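Side-chain contacts in Succinylglutamatedesuccinylase/aspartoacylase (Rhodobacter sphaeroides 2.4.1, PDB 3CDX), which probably hydrolyses carbon-nitrogen bonds of linear amides other than peptide bonds, as a metal-dependent enzyme of the succinylglutamate desuccinylase/aspartoacylase family: residues D65-E68 and G69-A72; G225-I228 and G229-I233; V95-P98 and A99-D103. One frame throughout, in Å; residues are numbered along the deposited sequence. Where two conformers were deposited one is given.

Interaction 1: D65-E68 and G69-A72; sequences DEYE and GQIA. With CA (calcium ion), chain G.
Q70 reaches back from the first turn of a helix to the carbonyl oxygen of E66. NE2 of Q70 donates to O of E66 over 3.2 Å. The bond is bent, with an N-H...O angle of 142°. NE2 stands above the carbonyl plane instead of lying on a lone pair. CG of Q70 sits beside its backbone N (chi1 -61°), which turns the chain back, and extension beyond CG gives it reach. The same nitrogen also bonds to G64 O, so two carbonyls of the incoming loop hold the amide.

The tight part is the start of the helix. I71 N bonds to Y67 O at 3.0 Å and A72 N to E68 O at 2.9 Å. CG1 of I71 lies 3.7 Å from Y67 O, and the A72 methyl CB sits 3.4 Å from E68 O.

The looser part is the Y67 ring. It runs alongside Q70, pointing the same way, and comes no closer than 4.2 Å, from CD1 to NE2. Ring and amide planes are 60° apart. All the touching residues are buried. V300 of a second subunit packs on Q70.

The E66 carboxylate turns away from the helix and grips the calcium ion with both oxygens, OE1 at 2.3 Å. H63 and H149 are the other protein ligands. This is the His-X-X-Glu plus distant His metal site of the M14 zinc carboxypeptidase type, here holding calcium.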
ATOM      1  N   ASP A  65      18.955  -7.731   1.711  1.00 22.49           N
ATOM      2  CA  ASP A  65      18.853  -8.615   2.889  1.00 24.09           C
ATOM      3  C   ASP A  65      19.965  -9.681   2.972  1.00 24.09           C
ATOM      4  O   ASP A  65      19.862 -10.644   3.713  1.00 25.29           O
ATOM      5  CB  ASP A  65      17.466  -9.295   2.956  1.00 24.56           C
ATOM      6  CG  ASP A  65      17.158 -10.170   1.735  1.00 25.21           C
ATOM      7  OD1 ASP A  65      17.837 -10.089   0.689  1.00 23.43           O
ATOM      8  OD2 ASP A  65      16.185 -10.931   1.811  1.00 25.71           O
ATOM      9  N   GLU A  66      21.012  -9.526   2.180  1.00 23.63           N
ATOM     10  CA  GLU A  66      22.098 -10.494   2.226  1.00 23.41           C
ATOM     11  C   GLU A  66      23.296  -9.782   2.806  1.00 22.66           C
ATOM     12  O   GLU A  66      23.935  -9.029   2.111  1.00 22.90           O
ATOM     13  CB  GLU A  66      22.336 -11.045   0.841  1.00 22.15           C
ATOM     14  CG  GLU A  66      21.123 -11.769   0.375  1.00 25.54           C
ATOM     15  CD  GLU A  66      21.192 -12.226  -1.044  1.00 27.80           C
ATOM     16  OE1 GLU A  66      22.300 -12.164  -1.648  1.00 27.67           O
ATOM     17  OE2 GLU A  66      20.108 -12.619  -1.550  1.00 27.35           O
ATOM     18  N   TYR A  67      23.549 -10.035   4.100  1.00 23.38           N
ATOM     19  CA  TYR A  67      24.401  -9.197   4.974  1.00 23.67           C
ATOM     20  C   TYR A  67      25.891  -9.476   4.952  1.00 24.06           C
ATOM     21  O   TYR A  67      26.703  -8.550   5.138  1.00 23.13           O
ATOM     22  CB  TYR A  67      23.947  -9.329   6.434  1.00 23.31           C
ATOM     23  CG  TYR A  67      22.454  -9.181   6.617  1.00 23.01           C
ATOM     24  CD1 TYR A  67      21.777  -8.002   6.216  1.00 22.98           C
ATOM     25  CD2 TYR A  67      21.716 -10.208   7.204  1.00 22.02           C
ATOM     26  CE1 TYR A  67      20.386  -7.886   6.399  1.00 20.19           C
ATOM     27  CE2 TYR A  67      20.339 -10.127   7.362  1.00 22.68           C
ATOM     28  CZ  TYR A  67      19.676  -8.971   6.984  1.00 22.83           C
ATOM     29  OH  TYR A  67      18.291  -8.966   7.160  1.00 23.68           O
ATOM     30  N   GLU A  68      26.258 -10.750   4.743  1.00 23.76           N
ATOM     31  CA  GLU A  68      27.652 -11.148   4.994  1.00 24.07           C
ATOM     32  C   GLU A  68      28.664 -10.425   4.093  1.00 23.54           C
ATOM     33  O   GLU A  68      29.729  -9.989   4.565  1.00 23.67           O
ATOM     34  CB  GLU A  68      27.790 -12.685   4.959  1.00 23.98           C
ATOM     35  CG  GLU A  68      27.295 -13.351   6.239  1.00 24.48           C
ATOM     36  CD  GLU A  68      25.764 -13.312   6.450  1.00 27.45           C
ATOM     37  OE1 GLU A  68      24.987 -12.709   5.668  1.00 25.27           O
ATOM     38  OE2 GLU A  68      25.331 -13.895   7.456  1.00 32.69           O
ATOM     39  N   GLY A  69      28.312 -10.237   2.809  1.00 23.27           N
ATOM     40  CA  GLY A  69      29.156  -9.413   1.909  1.00 21.72           C
ATOM     41  C   GLY A  69      29.235  -7.946   2.318  1.00 21.58           C
ATOM     42  O   GLY A  69      30.281  -7.313   2.202  1.00 20.63           O
ATOM     43  N   GLN A  70      28.117  -7.387   2.789  1.00 19.86           N
ATOM     44  CA  GLN A  70      28.122  -5.981   3.238  1.00 19.01           C
ATOM     45  C   GLN A  70      29.112  -5.767   4.402  1.00 19.56           C
ATOM     46  O   GLN A  70      29.799  -4.771   4.423  1.00 17.96           O
ATOM     47  CB  GLN A  70      26.718  -5.549   3.700  1.00 18.22           C
ATOM     48  CG  GLN A  70      25.615  -5.635   2.597  1.00 15.86           C
ATOM     49  CD  GLN A  70      24.268  -5.240   3.168  1.00 18.52           C
ATOM     50  OE1 GLN A  70      24.189  -4.283   3.946  1.00 23.22           O
ATOM     51  NE2 GLN A  70      23.195  -6.010   2.827  1.00 19.16           N
ATOM     52  N   ILE A  71      29.105  -6.694   5.380  1.00 19.86           N
ATOM     53  CA  ILE A  71      30.035  -6.651   6.520  1.00 21.61           C
ATOM     54  C   ILE A  71      31.493  -6.920   6.103  1.00 21.78           C
ATOM     55  O   ILE A  71      32.383  -6.109   6.389  1.00 22.38           O
ATOM     56  CB  ILE A  71      29.632  -7.651   7.600  1.00 21.41           C
ATOM     57  CG1 ILE A  71      28.293  -7.236   8.267  1.00 21.58           C
ATOM     58  CG2 ILE A  71      30.744  -7.773   8.644  1.00 20.27           C
ATOM     59  CD1 ILE A  71      27.608  -8.400   9.048  1.00 23.22           C
ATOM     60  N   ALA A  72      31.735  -8.031   5.399  1.00 22.31           N
ATOM     61  CA  ALA A  72      33.101  -8.439   5.046  1.00 22.25           C
ATOM     62  C   ALA A  72      33.785  -7.342   4.208  1.00 23.09           C
ATOM     63  O   ALA A  72      34.914  -6.947   4.489  1.00 24.23           O
ATOM     64  CB  ALA A  72      33.071  -9.727   4.285  1.00 21.23           C
TER
HETATM   65 CA    CA G 401      21.392 -12.925  -3.567  1.00 51.54          CA

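Interaction 2: G225-I228 and G229-I233; sequences GVRI and GKRGI
R231 and I228 stand side by side on one flank of a helix and point the same way. Their side chains meet loosely. NH2 of R231 is 3.8 Å from CD1 of I228 in the conformer given. A second conformer of I228 exists, so this touch is doubtful.

R231 runs straight out to CD, with CG opposite the backbone N (chi1 -171°), and bends only at chi3 (75°). The bend brings NE of R231 round to a water, 3.0 Å away in the plane of the guanidinium. That water also lies 2.9 Å from I228 O and probably donates to it. I228 O accepts G232 N as well, at 2.8 Å, so one carbonyl serves the helix and the water. The two terminal nitrogens of R231 bond to G183 O and A250 O. All three guanidinium nitrogens therefore have partners.

R227 is also extended at first and turns at chi3. Its NH1 lies above the plane of the R231 guanidinium, offset toward the rim, 4.3 Å from NH1 of R231. These are like charges. NH2 of R227 forms a salt bridge with E224, one turn earlier.

K230 takes another course. The base of its chain lies against V226 O, and its end leads away. CG of K230 rests 3.3 Å from V226 O, and CE of K230 is 4.2 Å from CG1 of V226. NZ makes a long, weak ion pair with D75.

The backbone keeps regular helical bonds throughout, such as K230 N to V226 O at 2.9 Å. The carbonyls of G183 and A250, the water and the carboxylate of E224 probably compensate the closeness of the two arginine charges.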
ATOM      1  N   GLY A 225      29.450 -17.479   8.674  1.00 26.30           N
ATOM      2  CA  GLY A 225      29.386 -16.879   7.371  1.00 24.82           C
ATOM      3  C   GLY A 225      30.195 -15.607   7.279  1.00 24.78           C
ATOM      4  O   GLY A 225      30.844 -15.363   6.280  1.00 25.35           O
ATOM      5  N   VAL A 226      30.150 -14.775   8.320  1.00 24.91           N
ATOM      6  CA  VAL A 226      30.941 -13.549   8.361  1.00 23.56           C
ATOM      7  C   VAL A 226      32.441 -13.919   8.429  1.00 24.59           C
ATOM      8  O   VAL A 226      33.252 -13.302   7.739  1.00 24.76           O
ATOM      9  CB  VAL A 226      30.548 -12.675   9.573  1.00 24.63           C
ATOM     10  CG1 VAL A 226      31.541 -11.542   9.792  1.00 24.03           C
ATOM     11  CG2 VAL A 226      29.089 -12.112   9.429  1.00 24.60           C
ATOM     12  N   ARG A 227      32.795 -14.914   9.250  1.00 24.16           N
ATOM     13  CA  ARG A 227      34.181 -15.343   9.404  1.00 25.17           C
ATOM     14  C   ARG A 227      34.719 -15.916   8.078  1.00 23.88           C
ATOM     15  O   ARG A 227      35.767 -15.554   7.653  1.00 23.74           O
ATOM     16  CB  ARG A 227      34.313 -16.401  10.521  1.00 24.84           C
ATOM     17  CG  ARG A 227      35.810 -16.810  10.830  1.00 28.23           C
ATOM     18  CD  ARG A 227      35.925 -17.937  11.899  1.00 27.35           C
ATOM     19  NE  ARG A 227      35.266 -19.169  11.440  1.00 32.90           N
ATOM     20  CZ  ARG A 227      35.807 -20.046  10.583  1.00 33.48           C
ATOM     21  NH1 ARG A 227      37.018 -19.847  10.076  1.00 33.28           N
ATOM     22  NH2 ARG A 227      35.138 -21.122  10.224  1.00 33.27           N
ATOM     23  N   ILE A 228      33.961 -16.790   7.435  1.00 24.38           N
ATOM     24  CA  ILE A 228      34.397 -17.431   6.190  0.50 24.63           C
ATOM     25  C   ILE A 228      34.504 -16.408   5.056  1.00 24.96           C
ATOM     26  O   ILE A 228      35.461 -16.426   4.270  1.00 26.32           O
ATOM     27  CB  ILE A 228      33.495 -18.645   5.862  0.50 24.45           C
ATOM     28  CG1 ILE A 228      33.791 -19.800   6.839  0.50 23.66           C
ATOM     29  CG2 ILE A 228      33.580 -19.067   4.374  0.50 24.37           C
ATOM     30  CD1 ILE A 228      35.144 -20.534   6.632  0.50 24.00           C
ATOM     31  N   GLY A 229      33.552 -15.483   5.002  1.00 24.93           N
ATOM     32  CA  GLY A 229      33.587 -14.408   4.024  1.00 23.40           C
ATOM     33  C   GLY A 229      34.728 -13.426   4.198  1.00 23.14           C
ATOM     34  O   GLY A 229      35.388 -13.071   3.228  1.00 23.20           O
ATOM     35  N   LYS A 230      34.979 -12.971   5.416  1.00 23.53           N
ATOM     36  CA  LYS A 230      36.116 -12.088   5.682  1.00 23.12           C
ATOM     37  C   LYS A 230      37.457 -12.749   5.279  1.00 24.60           C
ATOM     38  O   LYS A 230      38.284 -12.148   4.566  1.00 25.04           O
ATOM     39  CB  LYS A 230      36.187 -11.733   7.163  1.00 24.01           C
ATOM     40  CG  LYS A 230      35.198 -10.650   7.680  1.00 25.01           C
ATOM     41  CD  LYS A 230      35.505 -10.266   9.165  1.00 23.42           C
ATOM     42  CE  LYS A 230      34.843  -8.947   9.554  1.00 23.64           C
ATOM     43  NZ  LYS A 230      35.173  -8.420  10.927  1.00 24.49           N
ATOM     44  N   ARG A 231      37.688 -13.975   5.750  1.00 25.02           N
ATOM     45  CA  ARG A 231      38.894 -14.731   5.341  1.00 25.56           C
ATOM     46  C   ARG A 231      38.931 -14.973   3.809  1.00 25.85           C
ATOM     47  O   ARG A 231      39.973 -14.887   3.199  1.00 25.92           O
ATOM     48  CB  ARG A 231      38.989 -16.046   6.121  1.00 24.95           C
ATOM     49  CG  ARG A 231      40.314 -16.820   5.931  1.00 25.76           C
ATOM     50  CD  ARG A 231      40.315 -18.160   6.626  1.00 24.84           C
ATOM     51  NE  ARG A 231      39.517 -19.152   5.925  1.00 29.24           N
ATOM     52  CZ  ARG A 231      39.444 -20.431   6.283  1.00 29.01           C
ATOM     53  NH1 ARG A 231      40.139 -20.873   7.317  1.00 32.93           N
ATOM     54  NH2 ARG A 231      38.713 -21.272   5.590  1.00 30.31           N
ATOM     55  N   GLY A 232      37.791 -15.293   3.199  1.00 26.47           N
ATOM     56  CA  GLY A 232      37.789 -15.692   1.787  1.00 26.00           C
ATOM     57  C   GLY A 232      38.240 -14.591   0.865  1.00 26.92           C
ATOM     58  O   GLY A 232      38.895 -14.857  -0.152  1.00 26.38           O
ATOM     59  N   ILE A 233      37.866 -13.349   1.185  1.00 26.83           N
ATOM     60  CA  ILE A 233      38.245 -12.243   0.332  1.00 27.95           C
ATOM     61  C   ILE A 233      39.725 -11.887   0.446  1.00 29.09           C
ATOM     62  O   ILE A 233      40.342 -11.544  -0.562  1.00 28.74           O
ATOM     63  CB  ILE A 233      37.291 -11.000   0.435  1.00 28.09           C
ATOM     64  CG1 ILE A 233      37.294 -10.349   1.826  1.00 27.59           C
ATOM     65  CG2 ILE A 233      35.846 -11.418   0.016  1.00 27.33           C
ATOM     66  CD1 ILE A 233      36.371  -9.083   1.928  1.00 26.56           C
TER
HETATM   67  O   HOH W   1      37.380 -18.566   3.887  1.00 22.38           O

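Interaction 3: V95-P98 and A99-D103; sequences VNMP and AIQSD
The flat amide of N96 carries the methyl group of A99 on one face. CB of A99 sits almost straight above CG of N96, 3.6 Å away. ND2 of N96 bonds to V62 O. CG of N96 lies opposite its backbone N (chi1 -162°), which turns the amide under A99. A second amide, that of Q101, is met by the methyl end of M97: CE of M97 is 4.1 Å from CD of Q101 and 4.0 Å from its CG.

M97 is bent at chi2 and chi3 and folds back over the helix. Its SD comes within 4.1 Å of CD1 of I100. CG1 of I100 is closer to the backbone, 3.3 Å from N96 O. Backbone bonds hold the turn: I100 N bonds to N96 O at 2.9 Å and Q101 N to M97 O at 2.9 Å. V300 of a second subunit packs on I100.

N96 holds the N-cap position, although its side chain makes no capping bond, and is the centre of an inverse gamma turn. D103, with phi 58°, closes the other end. The result is a short helix, barely more than a turn and a half, ended by a Schellman motif.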
ATOM      1  N   VAL A  95      25.717  -2.450  -2.702  1.00 22.39           N
ATOM      2  CA  VAL A  95      25.403  -1.989  -4.046  1.00 22.33           C
ATOM      3  C   VAL A  95      23.951  -1.429  -4.120  1.00 22.42           C
ATOM      4  O   VAL A  95      23.742  -0.321  -4.585  1.00 22.11           O
ATOM      5  CB  VAL A  95      25.555  -3.141  -5.055  1.00 23.48           C
ATOM      6  CG1 VAL A  95      24.965  -2.751  -6.445  1.00 22.89           C
ATOM      7  CG2 VAL A  95      27.031  -3.530  -5.220  1.00 23.04           C
ATOM      8  N   ASN A  96      22.978  -2.207  -3.656  1.00 22.07           N
ATOM      9  CA  ASN A  96      21.562  -1.871  -3.787  1.00 22.45           C
ATOM     10  C   ASN A  96      21.097  -1.147  -2.538  1.00 22.26           C
ATOM     11  O   ASN A  96      20.336  -1.695  -1.713  1.00 23.33           O
ATOM     12  CB  ASN A  96      20.795  -3.183  -4.009  1.00 22.84           C
ATOM     13  CG  ASN A  96      19.395  -2.980  -4.582  1.00 23.82           C
ATOM     14  OD1 ASN A  96      18.894  -1.849  -4.682  1.00 25.67           O
ATOM     15  ND2 ASN A  96      18.745  -4.096  -4.942  1.00 21.56           N
ATOM     16  N   MET A  97      21.578   0.079  -2.370  1.00 22.36           N
ATOM     17  CA  MET A  97      21.309   0.853  -1.148  1.00 22.78           C
ATOM     18  C   MET A  97      19.839   0.971  -0.737  1.00 22.78           C
ATOM     19  O   MET A  97      19.511   0.772   0.432  1.00 21.72           O
ATOM     20  CB  MET A  97      21.939   2.243  -1.234  1.00 23.53           C
ATOM     21  CG  MET A  97      23.412   2.263  -0.719  1.00 27.25           C
ATOM     22  SD  MET A  97      23.622   1.681   1.012  1.00 27.03           S
ATOM     23  CE  MET A  97      22.479   2.554   1.961  1.00 26.55           C
ATOM     24  N   PRO A  98      18.930   1.263  -1.702  1.00 23.19           N
ATOM     25  CA  PRO A  98      17.510   1.310  -1.250  1.00 22.56           C
ATOM     26  C   PRO A  98      16.977  -0.006  -0.674  1.00 22.36           C
ATOM     27  O   PRO A  98      16.183   0.003   0.287  1.00 22.20           O
ATOM     28  CB  PRO A  98      16.738   1.732  -2.521  1.00 23.16           C
ATOM     29  CG  PRO A  98      17.828   2.396  -3.448  1.00 23.65           C
ATOM     30  CD  PRO A  98      19.084   1.598  -3.145  1.00 22.80           C
ATOM     31  N   ALA A  99      17.381  -1.137  -1.245  1.00 22.19           N
ATOM     32  CA  ALA A  99      16.909  -2.439  -0.743  1.00 22.12           C
ATOM     33  C   ALA A  99      17.593  -2.790   0.571  1.00 22.44           C
ATOM     34  O   ALA A  99      17.040  -3.522   1.410  1.00 22.12           O
ATOM     35  CB  ALA A  99      17.154  -3.544  -1.792  1.00 21.40           C
ATOM     36  N   ILE A 100      18.822  -2.296   0.725  1.00 23.04           N
ATOM     37  CA  ILE A 100      19.570  -2.435   1.975  1.00 23.92           C
ATOM     38  C   ILE A 100      18.794  -1.718   3.103  1.00 24.92           C
ATOM     39  O   ILE A 100      18.554  -2.286   4.183  1.00 24.02           O
ATOM     40  CB  ILE A 100      21.013  -1.901   1.791  1.00 23.38           C
ATOM     41  CG1 ILE A 100      21.806  -2.890   0.941  1.00 23.47           C
ATOM     42  CG2 ILE A 100      21.735  -1.665   3.156  1.00 23.81           C
ATOM     43  CD1 ILE A 100      23.233  -2.431   0.610  1.00 23.00           C
ATOM     44  N   GLN A 101      18.346  -0.499   2.804  1.00 25.68           N
ATOM     45  CA  GLN A 101      17.586   0.301   3.771  1.00 26.38           C
ATOM     46  C   GLN A 101      16.303  -0.382   4.155  1.00 24.93           C
ATOM     47  O   GLN A 101      15.953  -0.429   5.340  1.00 24.18           O
ATOM     48  CB  GLN A 101      17.352   1.717   3.234  1.00 26.70           C
ATOM     49  CG  GLN A 101      18.690   2.453   3.184  1.00 34.75           C
ATOM     50  CD  GLN A 101      18.644   3.853   2.594  1.00 42.65           C
ATOM     51  OE1 GLN A 101      19.125   4.798   3.226  1.00 46.14           O
ATOM     52  NE2 GLN A 101      18.105   3.990   1.365  1.00 45.16           N
ATOM     53  N   SER A 102      15.607  -0.949   3.164  1.00 24.66           N
ATOM     54  CA  SER A 102      14.346  -1.658   3.438  1.00 23.89           C
ATOM     55  C   SER A 102      14.569  -3.109   3.923  1.00 24.07           C
ATOM     56  O   SER A 102      13.607  -3.829   4.307  1.00 23.73           O
ATOM     57  CB  SER A 102      13.445  -1.631   2.212  1.00 24.51           C
ATOM     58  OG  SER A 102      14.078  -2.341   1.187  1.00 23.57           O
ATOM     59  N   ASP A 103      15.826  -3.553   3.924  1.00 22.87           N
ATOM     60  CA  ASP A 103      16.135  -4.938   4.318  1.00 23.73           C
ATOM     61  C   ASP A 103      15.391  -5.939   3.448  1.00 23.13           C
ATOM     62  O   ASP A 103      14.858  -6.933   3.933  1.00 23.42           O
ATOM     63  CB  ASP A 103      15.918  -5.204   5.833  1.00 23.88           C
ATOM     64  CG  ASP A 103      16.551  -6.545   6.318  1.00 26.39           C
ATOM     65  OD1 ASP A 103      17.329  -7.165   5.571  1.00 27.09           O
ATOM     66  OD2 ASP A 103      16.314  -6.969   7.474  1.00 32.02           O
TER

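In the fold
Along the chain the order is interaction 1, interaction 3, interaction 2, all in the catalytic domain. Interaction 1 is in the middle. Its centre is 10 Å from that of interaction 2 and 11 Å from that of interaction 3. The outer two have centres 21 Å apart and do not touch. Helix 68-79 packs on helix 223-239, with E68 CG 3.8 Å from V226 N and A72 O 3.6 Å from I233 CD1. The metal-bearing loop leading into helix 68-79 meets the end of helix 97-102 through Y67, whose OH lies 2.6 Å from D103 OD1, probably a hydrogen bond. Interactions 1 and 3 both touch a second subunit.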